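6-aminohexanoate-cyclic-dimer hydrolase (Arthrobacter sp., PDB 3A2Q) hydrolyses one amide bond of the cyclic dimer of 6-aminohexanoic acid to give the linear dimer, a step in nylon-6 oligomer degradation. Local coordinates at residues A[125-130]-A[419-424]; A[389-392]-A[398-401]; A[174-179]-A[426-431]; A[148-153]-A[167-172]. The protein carries 1 engineered substitution. One frame throughout, in Å; residues are numbered along the deposited sequence.

Contact 1. Residues A[125-130]-A[419-424]; sequences NQVTTE and LQMLAF. With ACA (6-aminohexanoic acid), chain B; ACA (6-aminohexanoic acid), chain C.
Val127, with chi1 at -79°, sets CG1 beside its backbone N and CG2 between the N and the carbonyl carbon, so each methyl finds a different residue of helix 416-422. Leu422 has its CG between the backbone N and the carbonyl carbon (chi1 54°), which carries its CD2 to 3.6 Å from Val127 CG1; the two side chains cross at about a right angle and meet methyl to methyl. The other branch, Val127 CG2, rests 4.0 Å from Met421 CB, against the root of a side chain that then bends at both chi2 and chi3. Ile177 of helix 176-182 touches Val127, Met421 and Leu422 alike, which makes the contact one side of a buried apolar cluster. In this amidase-family fold the loop between strand 113-118 and helix 152-159 is thereby held against a helix almost 300 residues later, and the loop side of the contact lines the bound substrate, a ring of two 6-aminohexanoic acid units. Val127 CG1 lies 4.1 Å from C3 of the chain C unit. Asn125, on the same loop, grips the chain B unit: its ND2 donates to the carbonyl O at 2.7 Å, and that nitrogen also bonds to OE1 of Gln411, so the amide spans substrate and protein. Farther along the loop, Thr128 OG1 donates to Glu130 OE2 at 2.6 Å, approaching the carboxylate on its anti side and tilted from its plane, while Glu130 OE1 accepts from the backbone N of Gly397.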
loop_
_atom_site.group_PDB
_atom_site.type_symbol
_atom_site.label_atom_id
_atom_site.label_comp_id
_atom_site.label_asym_id
_atom_site.label_seq_id
_atom_site.Cartn_x
_atom_site.Cartn_y
_atom_site.Cartn_z
ATOM N N ASN A 125 6.795 4.816 -9.244
ATOM C CA ASN A 125 8.155 5.221 -8.936
ATOM C C ASN A 125 8.358 6.393 -7.968
ATOM O O ASN A 125 9.411 7.025 -7.987
ATOM C CB ASN A 125 8.904 5.514 -10.239
ATOM C CG ASN A 125 10.404 5.353 -10.095
ATOM O OD1 ASN A 125 11.179 6.163 -10.606
ATOM N ND2 ASN A 125 10.823 4.298 -9.404
ATOM N N GLN A 126 7.376 6.682 -7.120
ATOM C CA GLN A 126 7.519 7.781 -6.157
ATOM C C GLN A 126 6.735 7.484 -4.888
ATOM O O GLN A 126 5.874 6.606 -4.886
ATOM C CB GLN A 126 6.991 9.101 -6.742
ATOM C CG GLN A 126 7.698 9.632 -7.994
ATOM C CD GLN A 126 9.158 9.990 -7.764
ATOM O OE1 GLN A 126 9.553 10.364 -6.661
ATOM N NE2 GLN A 126 9.964 9.892 -8.816
ATOM N N VAL A 127 7.036 8.209 -3.809
ATOM C CA VAL A 127 6.303 8.039 -2.558
ATOM C C VAL A 127 5.309 9.185 -2.347
ATOM O O VAL A 127 4.925 9.524 -1.226
ATOM C CB VAL A 127 7.233 7.894 -1.326
ATOM C CG1 VAL A 127 7.773 6.473 -1.266
ATOM C CG2 VAL A 127 8.368 8.902 -1.385
ATOM N N THR A 128 4.923 9.799 -3.457
ATOM C CA THR A 128 3.897 10.827 -3.460
ATOM C C THR A 128 3.136 10.469 -4.728
ATOM O O THR A 128 3.659 9.733 -5.564
ATOM C CB THR A 128 4.445 12.261 -3.560
ATOM O OG1 THR A 128 3.354 13.172 -3.374
ATOM C CG2 THR A 128 5.079 12.521 -4.919
ATOM N N THR A 129 1.915 10.968 -4.875
ATOM C CA THR A 129 1.104 10.626 -6.042
ATOM C C THR A 129 0.788 11.875 -6.849
ATOM O O THR A 129 -0.306 12.427 -6.755
ATOM C CB THR A 129 -0.204 9.933 -5.590
ATOM O OG1 THR A 129 0.123 8.805 -4.768
ATOM C CG2 THR A 129 -1.011 9.446 -6.781
ATOM N N GLU A 130 1.766 12.309 -7.638
ATOM C CA GLU A 130 1.640 13.507 -8.466
ATOM C C GLU A 130 2.212 13.243 -9.863
ATOM O O GLU A 130 3.174 13.886 -10.291
ATOM C CB GLU A 130 2.390 14.661 -7.790
ATOM C CG GLU A 130 1.840 15.005 -6.404
ATOM C CD GLU A 130 2.795 15.838 -5.573
ATOM O OE1 GLU A 130 3.321 16.844 -6.094
ATOM O OE2 GLU A 130 3.016 15.493 -4.393
ATOM N N LEU A 419 13.211 9.961 1.059
ATOM C CA LEU A 419 13.790 8.913 1.888
ATOM C C LEU A 419 13.074 8.807 3.233
ATOM O O LEU A 419 12.774 7.706 3.695
ATOM C CB LEU A 419 15.286 9.169 2.112
ATOM C CG LEU A 419 16.023 8.200 3.048
ATOM C CD1 LEU A 419 15.878 6.774 2.544
ATOM C CD2 LEU A 419 17.495 8.588 3.145
ATOM N N GLN A 420 12.774 9.946 3.855
ATOM C CA GLN A 420 12.111 9.923 5.157
ATOM C C GLN A 420 10.695 9.352 5.142
ATOM O O GLN A 420 10.171 8.964 6.184
ATOM C CB GLN A 420 12.101 11.315 5.789
ATOM C CG GLN A 420 13.466 11.753 6.291
ATOM C CD GLN A 420 13.377 12.842 7.355
ATOM O OE1 GLN A 420 13.805 13.977 7.140
ATOM N NE2 GLN A 420 12.818 12.493 8.513
ATOM N N MET A 421 10.074 9.296 3.970
ATOM C CA MET A 421 8.734 8.738 3.870
ATOM C C MET A 421 8.786 7.208 3.922
ATOM O O MET A 421 7.897 6.569 4.480
ATOM C CB MET A 421 8.075 9.149 2.553
ATOM C CG MET A 421 7.869 10.640 2.360
ATOM S SD MET A 421 6.754 11.339 3.565
ATOM C CE MET A 421 5.174 10.755 2.939
ATOM N N LEU A 422 9.837 6.625 3.347
ATOM C CA LEU A 422 9.948 5.167 3.280
ATOM C C LEU A 422 11.040 4.468 4.093
ATOM O O LEU A 422 11.150 3.242 4.041
ATOM C CB LEU A 422 10.071 4.747 1.805
ATOM C CG LEU A 422 11.181 5.395 0.962
ATOM C CD1 LEU A 422 12.544 4.894 1.412
ATOM C CD2 LEU A 422 10.975 5.063 -0.519
ATOM N N ALA A 423 11.831 5.221 4.853
ATOM C CA ALA A 423 12.916 4.612 5.628
ATOM C C ALA A 423 12.476 3.542 6.631
ATOM O O ALA A 423 13.198 2.570 6.850
ATOM C CB ALA A 423 13.724 5.696 6.341
ATOM N N PHE A 424 11.306 3.716 7.242
ATOM C CA PHE A 424 10.809 2.740 8.217
ATOM C C PHE A 424 9.889 1.666 7.614
ATOM O O PHE A 424 9.423 0.772 8.328
ATOM C CB PHE A 424 10.065 3.454 9.349
ATOM C CG PHE A 424 10.965 4.071 10.393
ATOM C CD1 PHE A 424 12.317 4.299 10.137
ATOM C CD2 PHE A 424 10.444 4.462 11.621
ATOM C CE1 PHE A 424 13.133 4.911 11.089
ATOM C CE2 PHE A 424 11.252 5.073 12.580
ATOM C CZ PHE A 424 12.600 5.298 12.312
HETATM C C ACA B . 10.055 1.036 -8.032
HETATM O O ACA B . 9.695 2.005 -8.701
HETATM C C2 ACA B . 9.587 -0.358 -8.395
HETATM C C3 ACA B . 8.101 -0.405 -8.707
HETATM C C4 ACA B . 7.299 -0.682 -7.447
HETATM C C5 ACA B . 6.072 0.206 -7.341
HETATM C C6 ACA B . 5.575 0.287 -5.902
HETATM N N ACA B . 5.810 1.602 -5.308
HETATM C C ACA C . 6.434 1.797 -4.152
HETATM O O ACA C . 6.576 0.903 -3.312
HETATM C C2 ACA C . 6.969 3.199 -3.901
HETATM C C3 ACA C . 8.485 3.242 -3.739
HETATM C C4 ACA C . 9.219 3.305 -5.080
HETATM C C5 ACA C . 10.585 2.625 -4.991
HETATM C C6 ACA C . 11.231 2.417 -6.358
HETATM N N ACA C . 10.854 1.145 -6.974
#

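Contact 2. Residues A[389-392]-A[398-401]; sequences VTRQ and ELML
A direct salt bridge between Arg391 and Glu398, with a water beside it, ties together two parts of the loop that leads from strand 383-387 to helix 416-422, in a partly buried place. One carboxylate oxygen does all the work on the acid side. Arg391 NH2 donates to Glu398 OE2 at 2.6 Å and 162°, the oxygen lying in the guanidinium plane and being met on its syn side. Arg391 NH1 reaches the same OE2 only weakly, at 3.2 Å, so the acid sits at the guanidinium edge nearer to NH2 than to NH1. The two flat groups are 38° apart, and their side chains arrive from opposite directions. A water closes the corner, accepting from Arg391 NH1 at 3.1 Å and donating to Glu398 OE2 at 2.5 Å. The arginine head is further fixed by its NE, which donates to Gln392 O at 2.8 Å, nearly in line with the carbonyl bond; a bend at chi3 (-65°) turns the guanidinium for this. Leu399 adds a loose van der Waals touch, its CD2 4.1 Å from Arg391 NH1. Glu398 OE1 takes the backbone N of Glu395, one of the residues between the two segments. Helix 416-422 lies alongside: Arg391 NH1 also bonds to Gly417 O, the arginine side chain packs on Gln420 and Met421, and Leu399 packs on Ser418 and Met421.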
loop_
_atom_site.group_PDB
_atom_site.type_symbol
_atom_site.label_atom_id
_atom_site.label_comp_id
_atom_site.label_asym_id
_atom_site.label_seq_id
_atom_site.Cartn_x
_atom_site.Cartn_y
_atom_site.Cartn_z
ATOM N N VAL A 389 5.791 6.373 9.050
ATOM C CA VAL A 389 6.640 7.324 8.328
ATOM C C VAL A 389 7.483 8.093 9.344
ATOM O O VAL A 389 7.162 8.106 10.536
ATOM C CB VAL A 389 5.812 8.299 7.456
ATOM C CG1 VAL A 389 5.012 7.511 6.434
ATOM C CG2 VAL A 389 4.897 9.149 8.324
ATOM N N THR A 390 8.554 8.737 8.886
ATOM C CA THR A 390 9.452 9.434 9.808
ATOM C C THR A 390 9.424 10.955 9.791
ATOM O O THR A 390 10.205 11.594 10.503
ATOM C CB THR A 390 10.906 9.007 9.567
ATOM O OG1 THR A 390 11.400 9.645 8.380
ATOM C CG2 THR A 390 10.992 7.497 9.385
ATOM N N ARG A 391 8.528 11.529 8.996
ATOM C CA ARG A 391 8.416 12.978 8.877
ATOM C C ARG A 391 6.975 13.436 8.745
ATOM O O ARG A 391 6.065 12.632 8.544
ATOM C CB ARG A 391 9.169 13.449 7.637
ATOM C CG ARG A 391 8.671 12.775 6.362
ATOM C CD ARG A 391 9.099 13.524 5.111
ATOM N NE ARG A 391 8.495 14.853 5.047
ATOM C CZ ARG A 391 8.808 15.767 4.135
ATOM N NH1 ARG A 391 9.719 15.496 3.208
ATOM N NH2 ARG A 391 8.213 16.954 4.150
ATOM N N GLN A 392 6.781 14.747 8.843
ATOM C CA GLN A 392 5.466 15.347 8.686
ATOM C C GLN A 392 5.116 15.165 7.211
ATOM O O GLN A 392 6.003 14.983 6.381
ATOM C CB GLN A 392 5.527 16.837 9.033
ATOM C CG GLN A 392 5.818 17.137 10.507
ATOM C CD GLN A 392 4.600 16.926 11.396
ATOM O OE1 GLN A 392 3.507 17.399 11.085
ATOM N NE2 GLN A 392 4.787 16.229 12.511
ATOM N N GLU A 398 6.283 19.252 -3.289
ATOM C CA GLU A 398 7.533 19.136 -2.551
ATOM C C GLU A 398 8.453 17.983 -2.974
ATOM O O GLU A 398 9.660 18.172 -3.114
ATOM C CB GLU A 398 7.226 19.028 -1.057
ATOM C CG GLU A 398 8.425 19.209 -0.154
ATOM C CD GLU A 398 8.071 19.019 1.308
ATOM O OE1 GLU A 398 7.017 19.533 1.738
ATOM O OE2 GLU A 398 8.852 18.365 2.030
ATOM N N LEU A 399 7.896 16.794 -3.189
ATOM C CA LEU A 399 8.724 15.646 -3.554
ATOM C C LEU A 399 9.012 15.445 -5.046
ATOM O O LEU A 399 9.838 14.603 -5.410
ATOM C CB LEU A 399 8.129 14.362 -2.957
ATOM C CG LEU A 399 8.020 14.316 -1.424
ATOM C CD1 LEU A 399 7.690 12.891 -0.967
ATOM C CD2 LEU A 399 9.330 14.765 -0.797
ATOM N N MET A 400 8.344 16.206 -5.907
ATOM C CA MET A 400 8.579 16.086 -7.345
ATOM C C MET A 400 9.739 16.997 -7.735
ATOM O O MET A 400 9.656 18.217 -7.613
ATOM C CB MET A 400 7.322 16.462 -8.132
ATOM C CG MET A 400 6.161 15.492 -7.945
ATOM S SD MET A 400 6.576 13.784 -8.384
ATOM C CE MET A 400 6.347 13.814 -10.173
ATOM N N LEU A 401 10.826 16.388 -8.195
ATOM C CA LEU A 401 12.026 17.124 -8.581
ATOM C C LEU A 401 11.992 17.641 -10.016
ATOM O O LEU A 401 11.570 16.938 -10.935
ATOM C CB LEU A 401 13.250 16.228 -8.392
ATOM C CG LEU A 401 13.408 15.618 -6.998
ATOM C CD1 LEU A 401 14.492 14.562 -7.025
ATOM C CD2 LEU A 401 13.727 16.707 -5.988
HETATM O O HOH W 1 11.084 17.557 1.416
#

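Contact 3. Residues A[174-179]-A[426-431]; sequences AVRIPA and VPFNVS. Engineered in segment 174-179: Ala174 (natural residue Ser). With ACA (6-aminohexanoic acid), chain C.
Arg176, the residue with the largest buried share here, joins the start of helix 176-182 to the short helix 427-431, deep in the amidase-family core and two residues beyond the position assigned, by similarity, to the acyl-ester nucleophile. Its guanidinium meets Asn429 at the edge: NH2 donates to Asn429 OD1 at 2.7 Å, but the 124° angle makes the bond weak, and the amide is turned 54° from the guanidinium plane. The stronger partner of both groups is Asp170, whose OD1 forms a salt bridge with Arg176 NH2 and accepts from Asn429 ND2. The three side chains thus form a closed polar triangle inside the protein. Phe428 flanks it, with its CB 3.9 Å from Arg176 NH1. That nitrogen lies at the ring edge, near the ring plane, with CD2 4.0 Å away, and the ring stands 71° from the guanidinium, so this is not a face-on stack. NH1 also bonds to Thr425 O and Gln452 OE1, which binds the arginine head at several points. At the other end of 174-179 the engineered Ala174, serine in the natural enzyme, puts its CB 3.1 Å from O of the chain C substrate unit.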
loop_
_atom_site.group_PDB
_atom_site.type_symbol
_atom_site.label_atom_id
_atom_site.label_comp_id
_atom_site.label_asym_id
_atom_site.label_seq_id
_atom_site.Cartn_x
_atom_site.Cartn_y
_atom_site.Cartn_z
ATOM N N ALA A 174 4.611 1.483 -0.374
ATOM C CA ALA A 174 3.515 2.042 -1.180
ATOM C C ALA A 174 2.066 1.826 -0.727
ATOM O O ALA A 174 1.152 2.431 -1.284
ATOM C CB ALA A 174 3.673 1.605 -2.634
ATOM N N VAL A 175 1.832 0.943 0.239
ATOM C CA VAL A 175 0.474 0.782 0.758
ATOM C C VAL A 175 0.470 1.403 2.154
ATOM O O VAL A 175 -0.406 2.198 2.499
ATOM C CB VAL A 175 0.042 -0.704 0.862
ATOM C CG1 VAL A 175 -1.080 -0.853 1.887
ATOM C CG2 VAL A 175 -0.444 -1.198 -0.490
ATOM N N ARG A 176 1.474 1.053 2.948
ATOM C CA ARG A 176 1.588 1.560 4.305
ATOM C C ARG A 176 1.769 3.072 4.373
ATOM O O ARG A 176 1.175 3.726 5.225
ATOM C CB ARG A 176 2.742 0.857 5.025
ATOM C CG ARG A 176 2.472 -0.622 5.308
ATOM C CD ARG A 176 3.781 -1.348 5.635
ATOM N NE ARG A 176 4.583 -1.519 4.427
ATOM C CZ ARG A 176 5.894 -1.750 4.415
ATOM N NH1 ARG A 176 6.574 -1.834 5.553
ATOM N NH2 ARG A 176 6.528 -1.891 3.257
ATOM N N ILE A 177 2.567 3.635 3.471
ATOM C CA ILE A 177 2.796 5.081 3.475
ATOM C C ILE A 177 1.500 5.858 3.215
ATOM O O ILE A 177 1.130 6.730 4.002
ATOM C CB ILE A 177 3.905 5.467 2.454
ATOM C CG1 ILE A 177 5.239 4.874 2.924
ATOM C CG2 ILE A 177 4.031 6.987 2.353
ATOM C CD1 ILE A 177 6.368 4.928 1.917
ATOM N N PRO A 178 0.791 5.558 2.112
ATOM C CA PRO A 178 -0.457 6.283 1.851
ATOM C C PRO A 178 -1.466 6.096 2.985
ATOM O O PRO A 178 -2.259 6.990 3.264
ATOM C CB PRO A 178 -0.949 5.679 0.536
ATOM C CG PRO A 178 0.315 5.226 -0.131
ATOM C CD PRO A 178 1.116 4.649 1.000
ATOM N N ALA A 179 -1.445 4.926 3.625
ATOM C CA ALA A 179 -2.359 4.656 4.732
ATOM C C ALA A 179 -2.016 5.568 5.905
ATOM O O ALA A 179 -2.897 6.166 6.511
ATOM C CB ALA A 179 -2.260 3.181 5.168
ATOM N N VAL A 426 10.502 0.328 4.042
ATOM C CA VAL A 426 11.256 -0.484 3.091
ATOM C C VAL A 426 12.003 -1.706 3.652
ATOM O O VAL A 426 12.130 -2.719 2.962
ATOM C CB VAL A 426 12.230 0.406 2.260
ATOM C CG1 VAL A 426 13.407 0.837 3.096
ATOM C CG2 VAL A 426 12.682 -0.340 1.023
ATOM N N PRO A 427 12.488 -1.649 4.907
ATOM C CA PRO A 427 13.191 -2.839 5.399
ATOM C C PRO A 427 12.325 -4.100 5.369
ATOM O O PRO A 427 12.831 -5.204 5.189
ATOM C CB PRO A 427 13.573 -2.455 6.830
ATOM C CG PRO A 427 13.635 -0.971 6.800
ATOM C CD PRO A 427 12.456 -0.598 5.939
ATOM N N PHE A 428 11.018 -3.933 5.538
ATOM C CA PHE A 428 10.118 -5.076 5.568
ATOM C C PHE A 428 9.668 -5.571 4.205
ATOM O O PHE A 428 9.083 -6.648 4.095
ATOM C CB PHE A 428 8.966 -4.743 6.512
ATOM C CG PHE A 428 9.459 -4.261 7.841
ATOM C CD1 PHE A 428 10.170 -5.127 8.674
ATOM C CD2 PHE A 428 9.398 -2.912 8.176
ATOM C CE1 PHE A 428 10.824 -4.657 9.809
ATOM C CE2 PHE A 428 10.052 -2.431 9.311
ATOM C CZ PHE A 428 10.769 -3.306 10.129
ATOM N N ASN A 429 9.944 -4.787 3.165
ATOM C CA ASN A 429 9.651 -5.238 1.812
ATOM C C ASN A 429 10.796 -6.200 1.530
ATOM O O ASN A 429 10.625 -7.207 0.855
ATOM C CB ASN A 429 9.731 -4.100 0.788
ATOM C CG ASN A 429 8.567 -3.162 0.878
ATOM O OD1 ASN A 429 8.624 -2.153 1.577
ATOM N ND2 ASN A 429 7.485 -3.495 0.181
ATOM N N VAL A 430 11.977 -5.879 2.055
ATOM C CA VAL A 430 13.132 -6.748 1.845
ATOM C C VAL A 430 13.017 -8.046 2.637
ATOM O O VAL A 430 13.319 -9.111 2.112
ATOM C CB VAL A 430 14.452 -6.041 2.208
ATOM C CG1 VAL A 430 15.616 -7.021 2.097
ATOM C CG2 VAL A 430 14.673 -4.864 1.269
ATOM N N SER A 431 12.572 -7.972 3.891
ATOM C CA SER A 431 12.441 -9.183 4.699
ATOM C C SER A 431 11.188 -9.976 4.338
ATOM O O SER A 431 11.136 -11.185 4.554
ATOM C CB SER A 431 12.404 -8.842 6.194
ATOM O OG SER A 431 11.181 -8.222 6.532
HETATM C C ACA C . 6.434 1.797 -4.152
HETATM O O ACA C . 6.576 0.903 -3.312
HETATM C C2 ACA C . 6.969 3.199 -3.901
HETATM C C3 ACA C . 8.485 3.242 -3.739
HETATM C C4 ACA C . 9.219 3.305 -5.080
HETATM C C5 ACA C . 10.585 2.625 -4.991
HETATM C C6 ACA C . 11.231 2.417 -6.358
HETATM N N ACA C . 10.854 1.145 -6.974
#

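Contact 4. Residues A[148-153]-A[167-172]; sequences GGSSGG and HGNDAA. With ACA (6-aminohexanoic acid), chain C; ACA (6-aminohexanoic acid), chain B.
Ser151 and Gly168 bring the two backbones to 5.3 Å between CA atoms, just where 148-153 leaves a cis peptide bond before Ser150 and enters helix 152-159. The bareness of Gly168 lets the serine side chain come in close, Ser151 OG lying 3.5 Å from Gly168 CA. With its OG beside the backbone N (chi1 -53°), Ser151 accepts a hydrogen bond from Asn169 N at 3.2 Å and 139°. Lys72 is the shared outside partner: its NZ bonds to Ser151 OG, Ser150 OG and Asn169 OD1, so three side chains of the contact gather round one amine. By similarity Lys72 and Ser150 form the charge relay, as in the Ser-cisSer-Lys triad of the amidase signature family. Ser150 OG also accepts from N of the chain B substrate unit at 2.8 Å. That N is amide-linked to the chain C carbonyl, whose O receives Ala171 N and Ala172 N, each at 2.9 Å; two backbone N-H groups on one carbonyl beside the nucleophile position are consistent with an oxyanion hole. Strand 165-170 lies in the central sheet between the parallel strand 68-72, which carries Lys72, and the antiparallel strand 211-216, while helix 152-159 starts just after Ser151, which occupies the N-cap position.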
loop_
_atom_site.group_PDB
_atom_site.type_symbol
_atom_site.label_atom_id
_atom_site.label_comp_id
_atom_site.label_asym_id
_atom_site.label_seq_id
_atom_site.Cartn_x
_atom_site.Cartn_y
_atom_site.Cartn_z
ATOM N N GLY A 148 0.947 10.636 0.004
ATOM C CA GLY A 148 1.930 9.568 0.065
ATOM C C GLY A 148 1.885 8.836 -1.263
ATOM O O GLY A 148 1.216 9.286 -2.190
ATOM N N GLY A 149 2.588 7.713 -1.368
ATOM C CA GLY A 149 2.585 6.961 -2.610
ATOM C C GLY A 149 3.270 5.625 -2.415
ATOM O O GLY A 149 3.841 5.393 -1.351
ATOM N N SER A 150 3.257 4.762 -3.431
ATOM C CA SER A 150 2.630 5.064 -4.721
ATOM C C SER A 150 1.124 4.800 -4.801
ATOM O O SER A 150 0.464 5.260 -5.731
ATOM C CB SER A 150 3.348 4.291 -5.835
ATOM O OG SER A 150 3.392 2.898 -5.552
ATOM N N SER A 151 0.571 4.069 -3.838
ATOM C CA SER A 151 -0.862 3.786 -3.862
ATOM C C SER A 151 -1.653 4.940 -3.247
ATOM O O SER A 151 -2.638 4.722 -2.540
ATOM C CB SER A 151 -1.156 2.494 -3.101
ATOM O OG SER A 151 -0.345 1.432 -3.580
ATOM N N GLY A 152 -1.223 6.169 -3.539
ATOM C CA GLY A 152 -1.869 7.354 -2.995
ATOM C C GLY A 152 -3.342 7.532 -3.317
ATOM O O GLY A 152 -4.105 8.019 -2.485
ATOM N N GLY A 153 -3.747 7.147 -4.523
ATOM C CA GLY A 153 -5.143 7.273 -4.905
ATOM C C GLY A 153 -6.054 6.376 -4.087
ATOM O O GLY A 153 -7.144 6.778 -3.689
ATOM N N HIS A 167 -7.440 -1.656 -3.228
ATOM C CA HIS A 167 -6.214 -2.383 -3.499
ATOM C C HIS A 167 -5.054 -1.420 -3.755
ATOM O O HIS A 167 -5.255 -0.237 -4.049
ATOM C CB HIS A 167 -6.416 -3.293 -4.719
ATOM C CG HIS A 167 -5.155 -3.598 -5.468
ATOM N ND1 HIS A 167 -4.564 -2.698 -6.329
ATOM C CD2 HIS A 167 -4.356 -4.691 -5.462
ATOM C CE1 HIS A 167 -3.457 -3.224 -6.821
ATOM N NE2 HIS A 167 -3.307 -4.434 -6.310
ATOM N N GLY A 168 -3.843 -1.950 -3.640
ATOM C CA GLY A 168 -2.643 -1.182 -3.884
ATOM C C GLY A 168 -1.485 -2.150 -3.806
ATOM O O GLY A 168 -1.689 -3.336 -3.540
ATOM N N ASN A 169 -0.275 -1.688 -4.095
ATOM C CA ASN A 169 0.877 -2.568 -3.957
ATOM C C ASN A 169 1.927 -1.835 -3.156
ATOM O O ASN A 169 1.844 -0.614 -2.974
ATOM C CB ASN A 169 1.419 -3.081 -5.295
ATOM C CG ASN A 169 1.136 -2.154 -6.440
ATOM O OD1 ASN A 169 1.693 -1.061 -6.519
ATOM N ND2 ASN A 169 0.265 -2.592 -7.352
ATOM N N ASP A 170 2.925 -2.576 -2.698
ATOM C CA ASP A 170 3.920 -2.031 -1.793
ATOM C C ASP A 170 5.304 -2.640 -2.047
ATOM O O ASP A 170 5.518 -3.825 -1.792
ATOM C CB ASP A 170 3.407 -2.368 -0.379
ATOM C CG ASP A 170 4.164 -1.684 0.723
ATOM O OD1 ASP A 170 5.408 -1.741 0.722
ATOM O OD2 ASP A 170 3.499 -1.104 1.612
ATOM N N ALA A 171 6.236 -1.825 -2.540
ATOM C CA ALA A 171 7.596 -2.281 -2.820
ATOM C C ALA A 171 8.607 -1.643 -1.867
ATOM O O ALA A 171 9.695 -2.182 -1.650
ATOM C CB ALA A 171 7.974 -1.962 -4.267
ATOM N N ALA A 172 8.247 -0.486 -1.319
ATOM C CA ALA A 172 9.103 0.221 -0.369
ATOM C C ALA A 172 8.231 0.901 0.688
ATOM O O ALA A 172 8.719 1.689 1.496
ATOM C CB ALA A 172 9.966 1.259 -1.097
HETATM C C ACA C . 6.434 1.797 -4.152
HETATM O O ACA C . 6.576 0.903 -3.312
HETATM C C2 ACA C . 6.969 3.199 -3.901
HETATM C C3 ACA C . 8.485 3.242 -3.739
HETATM C C4 ACA C . 9.219 3.305 -5.080
HETATM C C5 ACA C . 10.585 2.625 -4.991
HETATM C C6 ACA C . 11.231 2.417 -6.358
HETATM N N ACA C . 10.854 1.145 -6.974
HETATM C C ACA B . 10.055 1.036 -8.032
HETATM O O ACA B . 9.695 2.005 -8.701
HETATM C C2 ACA B . 9.587 -0.358 -8.395
HETATM C C3 ACA B . 8.101 -0.405 -8.707
HETATM C C4 ACA B . 7.299 -0.682 -7.447
HETATM C C5 ACA B . 6.072 0.206 -7.341
HETATM C C6 ACA B . 5.575 0.287 -5.902
HETATM N N ACA B . 5.810 1.602 -5.308
#

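Contacts 1, 3 and 4 are fully buried and all touch the chain C substrate unit, whereas contact 2 is partly buried, its Leu399 side chain about 10 Å from the bound substrate. Their chemistry follows this placing: contact 1 is apolar across its segments, contact 3 a guanidinium set among polar partners, contact 4 a serine-to-backbone bond in the active site, and contact 2 a charged pair with water. Contacts 1 and 2 share a border at helix 416-422, where Met421 SD packs on Arg391 CD. Contacts 3 and 4 are joined through Asp170, and contact 1 reaches contact 3 through Ile177 and contact 4 through Thr129 and Gly148.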